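Side-chain contacts in DNA polymerase III, beta subunit (Thermotoga maritima, PDB 1VPK), which probably tethers DNA polymerases and other proteins to DNA as a ring-shaped, head-to-tail homodimeric sliding clamp, giving replication its processivity: residues 171-175 against 176-180; 101-105 against 106-110; 340-344 against 345-349. All coordinates share one frame; numbering follows the deposited sequence.

The three contacts are local, and each lies in a different domain of the clamp subunit: interaction 2 in the N-terminal, interaction 1 in the central and interaction 3 in the C-terminal one. Interactions 1 and 2 are beta hairpins with two-residue turns, whereas interaction 3 joins a helix to a strand. Interactions 1 and 3 reach the same antiparallel sheet, which runs on from the central into the C-terminal domain; their centres are 23 Å apart and their nearest atoms about 12 Å. Interaction 2 is remote, its centre 47 Å from that of interaction 1 and 53 Å from that of interaction 3. The second subunit touches none of them.

Interaction 1: residues 171-175 against 176-180; sequences WELHK and NLLRL
The carbonyl oxygen of E172 receives two donors: R179 N at 2.9 Å, lying in the carbonyl plane, and a water at 2.7 Å. The same water sits in the plane of the H174 imidazole, at its edge, 2.7 Å from ND1, and gives a weaker bond to L177 O, so it links a side chain to both strands. In return E172 N meets R179 O almost in line with its C=O bond (162° at the oxygen), and H174 N bonds L177 O closer to the turn. These pairs belong to the antiparallel hairpin of strands 168-174 and 177-183 in the DNA-clamp fold, closed by K175 and N176; asparagine suits the last place because it tolerates the positive phi better than most residues with a side chain. On one face of the hairpin W171 and L173 pair with L180 and L178, respectively, at non-hydrogen-bonded positions. L180 CD2 stands over one face of the indole, 3.6 Å from the centroid of the five-membered ring, a CH-pi contact, while the ring of F203 also stacks on W171. L178, with CG anti to its N (chi1 173°), brings CD1 to 3.6 Å from L173 CD1 and slants across to W171 CE3. Helix 143-153 covers L178 and L180, which explains the apolar branched residues here. The face of E172, H174 and R179 is mostly polar, though L177 shares it. E172 and R179 run alongside each other with carboxylate and guanidinium planes 56° apart, yet OE1 of E172 and NH1 of R179 stay 4.6 Å apart with the oxygen well out of the guanidinium plane, so only their charges are near. Y255 OH bonds both E172 OE2 and R179 NH1, and E192 forms the salt bridge to R179 NE.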
loop_
_atom_site.group_PDB
_atom_site.type_symbol
_atom_site.label_atom_id
_atom_site.label_comp_id
_atom_site.label_asym_id
_atom_site.label_seq_id
_atom_site.Cartn_x
_atom_site.Cartn_y
_atom_site.Cartn_z
ATOM N N TRP A 171 -16.558 22.922 -15.122
ATOM C CA TRP A 171 -15.905 24.208 -14.981
ATOM C C TRP A 171 -16.908 25.301 -15.296
ATOM O O TRP A 171 -17.519 25.261 -16.352
ATOM C CB TRP A 171 -14.736 24.336 -15.963
ATOM C CG TRP A 171 -13.620 23.359 -15.795
ATOM C CD1 TRP A 171 -13.716 22.004 -15.727
ATOM C CD2 TRP A 171 -12.217 23.666 -15.771
ATOM N NE1 TRP A 171 -12.450 21.442 -15.595
ATOM C CE2 TRP A 171 -11.519 22.450 -15.618
ATOM C CE3 TRP A 171 -11.484 24.857 -15.847
ATOM C CZ2 TRP A 171 -10.117 22.393 -15.562
ATOM C CZ3 TRP A 171 -10.108 24.804 -15.732
ATOM C CH2 TRP A 171 -9.436 23.574 -15.616
ATOM N N GLU A 172 -17.032 26.296 -14.400
ATOM C CA GLU A 172 -17.822 27.489 -14.646
ATOM C C GLU A 172 -16.981 28.729 -14.499
ATOM O O GLU A 172 -16.422 29.007 -13.411
ATOM C CB GLU A 172 -18.966 27.608 -13.654
ATOM C CG GLU A 172 -20.028 26.563 -13.820
ATOM C CD GLU A 172 -21.084 26.706 -12.733
ATOM O OE1 GLU A 172 -21.549 27.821 -12.489
ATOM O OE2 GLU A 172 -21.407 25.703 -12.092
ATOM N N LEU A 173 -16.876 29.474 -15.588
ATOM C CA LEU A 173 -16.189 30.764 -15.575
ATOM C C LEU A 173 -17.166 31.944 -15.602
ATOM O O LEU A 173 -18.112 31.998 -16.405
ATOM C CB LEU A 173 -15.216 30.943 -16.772
ATOM C CG LEU A 173 -13.877 30.241 -16.852
ATOM C CD1 LEU A 173 -12.981 30.675 -15.689
ATOM C CD2 LEU A 173 -14.053 28.727 -16.874
ATOM N N HIS A 174 -16.883 32.903 -14.725
ATOM C CA HIS A 174 -17.454 34.228 -14.793
ATOM C C HIS A 174 -16.327 35.251 -14.749
ATOM O O HIS A 174 -15.137 34.889 -14.621
ATOM C CB HIS A 174 -18.410 34.440 -13.634
ATOM C CG HIS A 174 -19.590 33.530 -13.675
ATOM N ND1 HIS A 174 -19.568 32.266 -13.133
ATOM C CD2 HIS A 174 -20.818 33.687 -14.221
ATOM C CE1 HIS A 174 -20.743 31.690 -13.320
ATOM N NE2 HIS A 174 -21.511 32.525 -13.990
ATOM N N LYS A 175 -16.700 36.515 -14.884
ATOM C CA LYS A 175 -15.783 37.634 -14.719
ATOM C C LYS A 175 -14.958 37.378 -13.458
ATOM O O LYS A 175 -15.510 37.160 -12.379
ATOM C CB LYS A 175 -16.577 38.959 -14.591
ATOM C CG LYS A 175 -15.756 40.260 -14.568
ATOM C CD LYS A 175 -14.759 40.327 -15.716
ATOM C CE LYS A 175 -14.557 41.745 -16.296
ATOM N NZ LYS A 175 -13.889 41.666 -17.662
ATOM N N ASN A 176 -13.636 37.366 -13.627
ATOM C CA ASN A 176 -12.709 37.191 -12.527
ATOM C C ASN A 176 -13.116 36.097 -11.508
ATOM O O ASN A 176 -12.973 36.332 -10.270
ATOM C CB ASN A 176 -12.446 38.526 -11.834
ATOM C CG ASN A 176 -11.729 39.535 -12.731
ATOM O OD1 ASN A 176 -10.956 39.175 -13.603
ATOM N ND2 ASN A 176 -11.980 40.789 -12.504
ATOM N N LEU A 177 -13.545 34.895 -12.036
ATOM C CA LEU A 177 -14.062 33.837 -11.139
ATOM C C LEU A 177 -14.101 32.485 -11.840
ATOM O O LEU A 177 -14.586 32.384 -12.967
ATOM C CB LEU A 177 -15.473 34.175 -10.639
ATOM C CG LEU A 177 -16.139 33.395 -9.495
ATOM C CD1 LEU A 177 -15.353 33.582 -8.212
ATOM C CD2 LEU A 177 -17.584 33.900 -9.251
ATOM N N LEU A 178 -13.599 31.461 -11.148
ATOM C CA LEU A 178 -13.659 30.083 -11.600
ATOM C C LEU A 178 -14.205 29.233 -10.489
ATOM O O LEU A 178 -13.784 29.349 -9.336
ATOM C CB LEU A 178 -12.258 29.555 -11.941
ATOM C CG LEU A 178 -12.095 28.074 -12.278
ATOM C CD1 LEU A 178 -12.746 27.783 -13.599
ATOM C CD2 LEU A 178 -10.621 27.686 -12.349
ATOM N N ARG A 179 -15.133 28.367 -10.866
ATOM C CA ARG A 179 -15.704 27.375 -9.987
ATOM C C ARG A 179 -15.573 26.038 -10.657
ATOM O O ARG A 179 -15.847 25.902 -11.834
ATOM C CB ARG A 179 -17.185 27.668 -9.745
ATOM C CG ARG A 179 -17.935 26.625 -8.920
ATOM C CD ARG A 179 -19.450 26.950 -8.785
ATOM N NE ARG A 179 -19.744 28.137 -7.995
ATOM C CZ ARG A 179 -20.987 28.484 -7.613
ATOM N NH1 ARG A 179 -22.025 27.725 -7.925
ATOM N NH2 ARG A 179 -21.184 29.554 -6.900
ATOM N N LEU A 180 -15.177 25.053 -9.862
ATOM C CA LEU A 180 -15.143 23.691 -10.247
ATOM C C LEU A 180 -16.123 22.897 -9.416
ATOM O O LEU A 180 -16.230 23.121 -8.217
ATOM C CB LEU A 180 -13.747 23.130 -10.001
ATOM C CG LEU A 180 -12.577 23.727 -10.764
ATOM C CD1 LEU A 180 -11.299 22.898 -10.438
ATOM C CD2 LEU A 180 -12.875 23.748 -12.276
HETATM O O HOH W 1 -17.430 31.065 -11.913
#

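Interaction 2: residues 101-105 against 106-110; sequences LSLEG and DALVI
L101 lies alongside I110 at a non-hydrogen-bonded pair, its CD2 methyl resting 3.8 Å from I110 CG1 and equally near CG2 of the same residue. The two belong to a beta hairpin, strands 98-104 and 107-112, whose ends are joined by a type II' turn from E104 to A107. G105 takes its first corner with phi 60°, where a beta carbon would run into D106 N; glycine is the residue that fits without strain. The turn is closed by A107 N bonding E104 O, although this donor stands above the carbonyl plane, and E104 N bonds A107 O in return. L101 and I110 share their face with L103 and L108. L103 CD2 lies 3.5 Å from A107 O, and L108 CD1 reaches back to S102 O. Strand 78-83, with F80 touching both L103 and L108, packs against this face, as do M13 and V15 of strand 13-18 against its leucines, so large aliphatic side chains suit it. The reverse face carries S102, E104, A107 and V109. Here V109 CG2, held anti to its own carbonyl carbon, meets the aliphatic CB of E104 at 3.7 Å, leaving the glutamate carboxylate at the exposed end of an extended chain; V116 and R118 of the next strand touch the valine as well. The backbones of S102 and V109 are drawn close, V109 N lying 2.7 Å from S102 O in a bond straight to 173°. S102 places OG between its backbone N and carbonyl carbon (chi1 58°), and a water 2.9 Å from S102 OG also donates to V109 O, which S102 N reaches at 2.9 Å.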
loop_
_atom_site.group_PDB
_atom_site.type_symbol
_atom_site.label_atom_id
_atom_site.label_comp_id
_atom_site.label_asym_id
_atom_site.label_seq_id
_atom_site.Cartn_x
_atom_site.Cartn_y
_atom_site.Cartn_z
ATOM N N LEU A 101 19.630 8.805 -26.684
ATOM C CA LEU A 101 18.664 8.031 -27.451
ATOM C C LEU A 101 19.133 7.895 -28.893
ATOM O O LEU A 101 19.673 8.832 -29.495
ATOM C CB LEU A 101 17.312 8.704 -27.525
ATOM C CG LEU A 101 16.629 9.220 -26.287
ATOM C CD1 LEU A 101 15.367 9.915 -26.781
ATOM C CD2 LEU A 101 16.317 8.053 -25.380
ATOM N N SER A 102 18.937 6.708 -29.449
ATOM C CA SER A 102 19.301 6.494 -30.838
ATOM C C SER A 102 18.517 5.307 -31.326
ATOM O O SER A 102 17.803 4.687 -30.556
ATOM C CB SER A 102 20.815 6.278 -31.006
ATOM O OG SER A 102 21.300 5.174 -30.252
ATOM N N LEU A 103 18.661 5.008 -32.603
ATOM C CA LEU A 103 18.047 3.841 -33.220
ATOM C C LEU A 103 19.129 2.837 -33.673
ATOM O O LEU A 103 20.206 3.224 -34.140
ATOM C CB LEU A 103 17.136 4.255 -34.381
ATOM C CG LEU A 103 15.975 5.163 -33.949
ATOM C CD1 LEU A 103 15.392 5.874 -35.141
ATOM C CD2 LEU A 103 14.837 4.438 -33.238
ATOM N N GLU A 104 18.863 1.556 -33.455
ATOM C CA GLU A 104 19.725 0.474 -33.954
ATOM C C GLU A 104 18.711 -0.538 -34.421
ATOM O O GLU A 104 17.881 -0.967 -33.641
ATOM C CB GLU A 104 20.650 -0.084 -32.846
ATOM C CG GLU A 104 21.393 -1.433 -33.172
ATOM C CD GLU A 104 22.477 -1.808 -32.110
ATOM O OE1 GLU A 104 22.907 -0.906 -31.325
ATOM O OE2 GLU A 104 22.897 -2.996 -32.079
ATOM N N GLY A 105 18.723 -0.862 -35.707
ATOM C CA GLY A 105 17.679 -1.716 -36.280
ATOM C C GLY A 105 16.324 -1.042 -36.078
ATOM O O GLY A 105 16.205 0.155 -36.300
ATOM N N ASP A 106 15.334 -1.815 -35.626
ATOM C CA ASP A 106 13.949 -1.349 -35.339
ATOM C C ASP A 106 13.751 -1.042 -33.846
ATOM O O ASP A 106 12.635 -1.030 -33.345
ATOM C CB ASP A 106 12.940 -2.445 -35.729
ATOM C CG ASP A 106 13.085 -2.919 -37.206
ATOM O OD1 ASP A 106 13.425 -2.075 -38.080
ATOM O OD2 ASP A 106 12.846 -4.130 -37.494
ATOM N N ALA A 107 14.856 -0.845 -33.135
ATOM C CA ALA A 107 14.838 -0.633 -31.693
ATOM C C ALA A 107 15.216 0.803 -31.367
ATOM O O ALA A 107 16.087 1.376 -32.042
ATOM C CB ALA A 107 15.854 -1.587 -31.052
ATOM N N LEU A 108 14.576 1.374 -30.343
ATOM C CA LEU A 108 15.067 2.553 -29.668
ATOM C C LEU A 108 16.119 2.116 -28.651
ATOM O O LEU A 108 15.850 1.248 -27.809
ATOM C CB LEU A 108 13.924 3.282 -28.926
ATOM C CG LEU A 108 14.295 4.523 -28.089
ATOM C CD1 LEU A 108 14.733 5.708 -28.980
ATOM C CD2 LEU A 108 13.088 4.984 -27.183
ATOM N N VAL A 109 17.301 2.713 -28.729
ATOM C CA VAL A 109 18.376 2.425 -27.812
ATOM C C VAL A 109 18.466 3.607 -26.854
ATOM O O VAL A 109 18.579 4.759 -27.271
ATOM C CB VAL A 109 19.726 2.209 -28.502
ATOM C CG1 VAL A 109 20.793 1.918 -27.446
ATOM C CG2 VAL A 109 19.647 1.131 -29.546
ATOM N N ILE A 110 18.368 3.312 -25.559
ATOM C CA ILE A 110 18.339 4.355 -24.497
ATOM C C ILE A 110 19.516 4.033 -23.578
ATOM O O ILE A 110 19.503 2.997 -22.894
ATOM C CB ILE A 110 17.044 4.314 -23.659
ATOM C CG1 ILE A 110 15.769 4.387 -24.531
ATOM C CG2 ILE A 110 17.003 5.457 -22.671
ATOM C CD1 ILE A 110 15.074 3.088 -24.700
HETATM O O HOH W 2 21.701 5.621 -27.365
#

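Interaction 3: residues 340-344 against 345-349; sequences KHIET and EEIEM
T344 bonds E346 and I342 packs on I347 in the close part of this contact. T344 OG1 donates to E346 O across 2.7 Å, coming in tilted 29° from the carbonyl plane. Its chi1 of 57° sets the hydroxyl between the backbone N and the carbonyl carbon, where it can reach forward to the carbonyl two residues on. Next to this bond I342 and I347 cross at about a right angle: I347 CG2 sits 3.7 Å from I342 CG2 and 4.0 Å from I342 CD1, so one methyl meets two branches of its neighbour. The segment is the short connection by which helix 332-341 hands over to strand 346-351 in the C-terminal part of the DNA-clamp fold. Branched isoleucines suit this corner because I360 of strand 358-362 and R271 of helix 271-285 touch both of them. R271 also holds the connection through its NE, which bonds T344 O. A valine in place of T344 would keep much of the shape but would probably leave E346 O without its hydroxyl donor and the bend freer to move. The solvent side is looser. E343 points away from the strand, and its carboxylate makes a long, weak ion pair with K152; the CB of E345 points away from segment 340-344 and its chain is extended. Glutamates suit these exposed places, since their charged ends can be hydrated while the isoleucines stay buried. E346 also turns from the preceding loop, packing instead on V268 and S270 of strand 265-270.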
loop_
_atom_site.group_PDB
_atom_site.type_symbol
_atom_site.label_atom_id
_atom_site.label_comp_id
_atom_site.label_asym_id
_atom_site.label_seq_id
_atom_site.Cartn_x
_atom_site.Cartn_y
_atom_site.Cartn_z
ATOM N N LYS A 340 -10.972 14.499 4.863
ATOM C CA LYS A 340 -9.657 14.378 4.261
ATOM C C LYS A 340 -9.270 15.591 3.439
ATOM O O LYS A 340 -8.086 15.904 3.335
ATOM C CB LYS A 340 -9.594 13.160 3.316
ATOM C CG LYS A 340 -9.832 11.801 3.974
ATOM C CD LYS A 340 -9.880 10.654 2.941
ATOM C CE LYS A 340 -10.277 9.273 3.599
ATOM N NZ LYS A 340 -11.297 8.518 2.752
ATOM N N HIS A 341 -10.242 16.233 2.785
ATOM C CA HIS A 341 -9.928 17.326 1.887
ATOM C C HIS A 341 -10.082 18.716 2.456
ATOM O O HIS A 341 -9.825 19.695 1.767
ATOM C CB HIS A 341 -10.797 17.185 0.644
ATOM C CG HIS A 341 -10.440 15.994 -0.165
ATOM N ND1 HIS A 341 -11.001 14.761 0.049
ATOM C CD2 HIS A 341 -9.485 15.820 -1.098
ATOM C CE1 HIS A 341 -10.448 13.882 -0.763
ATOM N NE2 HIS A 341 -9.539 14.505 -1.485
ATOM N N ILE A 342 -10.545 18.805 3.697
ATOM C CA ILE A 342 -10.625 20.079 4.398
ATOM C C ILE A 342 -9.378 20.260 5.224
ATOM O O ILE A 342 -8.884 19.322 5.862
ATOM C CB ILE A 342 -11.884 20.133 5.261
ATOM C CG1 ILE A 342 -13.120 20.199 4.346
ATOM C CG2 ILE A 342 -11.852 21.319 6.239
ATOM C CD1 ILE A 342 -14.430 20.158 5.049
ATOM N N GLU A 343 -8.877 21.485 5.240
ATOM C CA GLU A 343 -7.604 21.779 5.908
ATOM C C GLU A 343 -7.760 22.493 7.239
ATOM O O GLU A 343 -6.850 22.435 8.060
ATOM C CB GLU A 343 -6.713 22.566 4.949
ATOM C CG GLU A 343 -6.777 21.933 3.541
ATOM C CD GLU A 343 -5.648 22.334 2.599
ATOM O OE1 GLU A 343 -4.532 22.747 3.060
ATOM O OE2 GLU A 343 -5.891 22.194 1.370
ATOM N N THR A 344 -8.908 23.099 7.500
ATOM C CA THR A 344 -9.139 23.728 8.797
ATOM C C THR A 344 -9.329 22.715 9.924
ATOM O O THR A 344 -9.747 21.595 9.680
ATOM C CB THR A 344 -10.369 24.683 8.779
ATOM O OG1 THR A 344 -11.549 23.977 8.354
ATOM C CG2 THR A 344 -10.121 25.806 7.839
ATOM N N GLU A 345 -9.045 23.135 11.156
ATOM C CA GLU A 345 -9.152 22.275 12.323
ATOM C C GLU A 345 -10.578 22.021 12.723
ATOM O O GLU A 345 -10.853 20.994 13.340
ATOM C CB GLU A 345 -8.432 22.856 13.519
ATOM C CG GLU A 345 -6.976 22.984 13.316
ATOM C CD GLU A 345 -6.269 23.653 14.475
ATOM O OE1 GLU A 345 -6.774 23.627 15.603
ATOM O OE2 GLU A 345 -5.186 24.231 14.241
ATOM N N GLU A 346 -11.459 22.974 12.376
ATOM C CA GLU A 346 -12.881 22.908 12.637
ATOM C C GLU A 346 -13.665 22.948 11.342
ATOM O O GLU A 346 -13.289 23.615 10.387
ATOM C CB GLU A 346 -13.328 24.089 13.516
ATOM C CG GLU A 346 -12.740 24.086 14.920
ATOM C CD GLU A 346 -13.348 23.064 15.832
ATOM O OE1 GLU A 346 -14.567 22.848 15.758
ATOM O OE2 GLU A 346 -12.623 22.486 16.662
ATOM N N ILE A 347 -14.779 22.247 11.340
ATOM C CA ILE A 347 -15.690 22.218 10.205
ATOM C C ILE A 347 -17.120 22.498 10.700
ATOM O O ILE A 347 -17.418 22.359 11.912
ATOM C CB ILE A 347 -15.634 20.854 9.440
ATOM C CG1 ILE A 347 -16.133 19.685 10.296
ATOM C CG2 ILE A 347 -14.209 20.545 8.993
ATOM C CD1 ILE A 347 -17.415 19.106 9.844
ATOM N N GLU A 348 -17.983 22.898 9.767
ATOM C CA GLU A 348 -19.406 22.945 10.030
ATOM C C GLU A 348 -20.166 21.922 9.236
ATOM O O GLU A 348 -19.835 21.628 8.086
ATOM C CB GLU A 348 -20.054 24.276 9.644
ATOM C CG GLU A 348 -19.380 25.476 10.013
ATOM C CD GLU A 348 -20.325 26.652 9.872
ATOM O OE1 GLU A 348 -21.221 26.652 8.973
ATOM O OE2 GLU A 348 -20.188 27.552 10.694
ATOM N N MET A 349 -21.175 21.371 9.881
ATOM C CA MET A 349 -22.158 20.511 9.262
ATOM C C MET A 349 -23.510 21.186 9.396
ATOM O O MET A 349 -23.913 21.490 10.503
ATOM C CB MET A 349 -22.217 19.198 9.968
ATOM C CG MET A 349 -20.910 18.426 9.970
ATOM S SD MET A 349 -21.138 16.777 10.595
ATOM C CE MET A 349 -21.769 15.808 9.295
#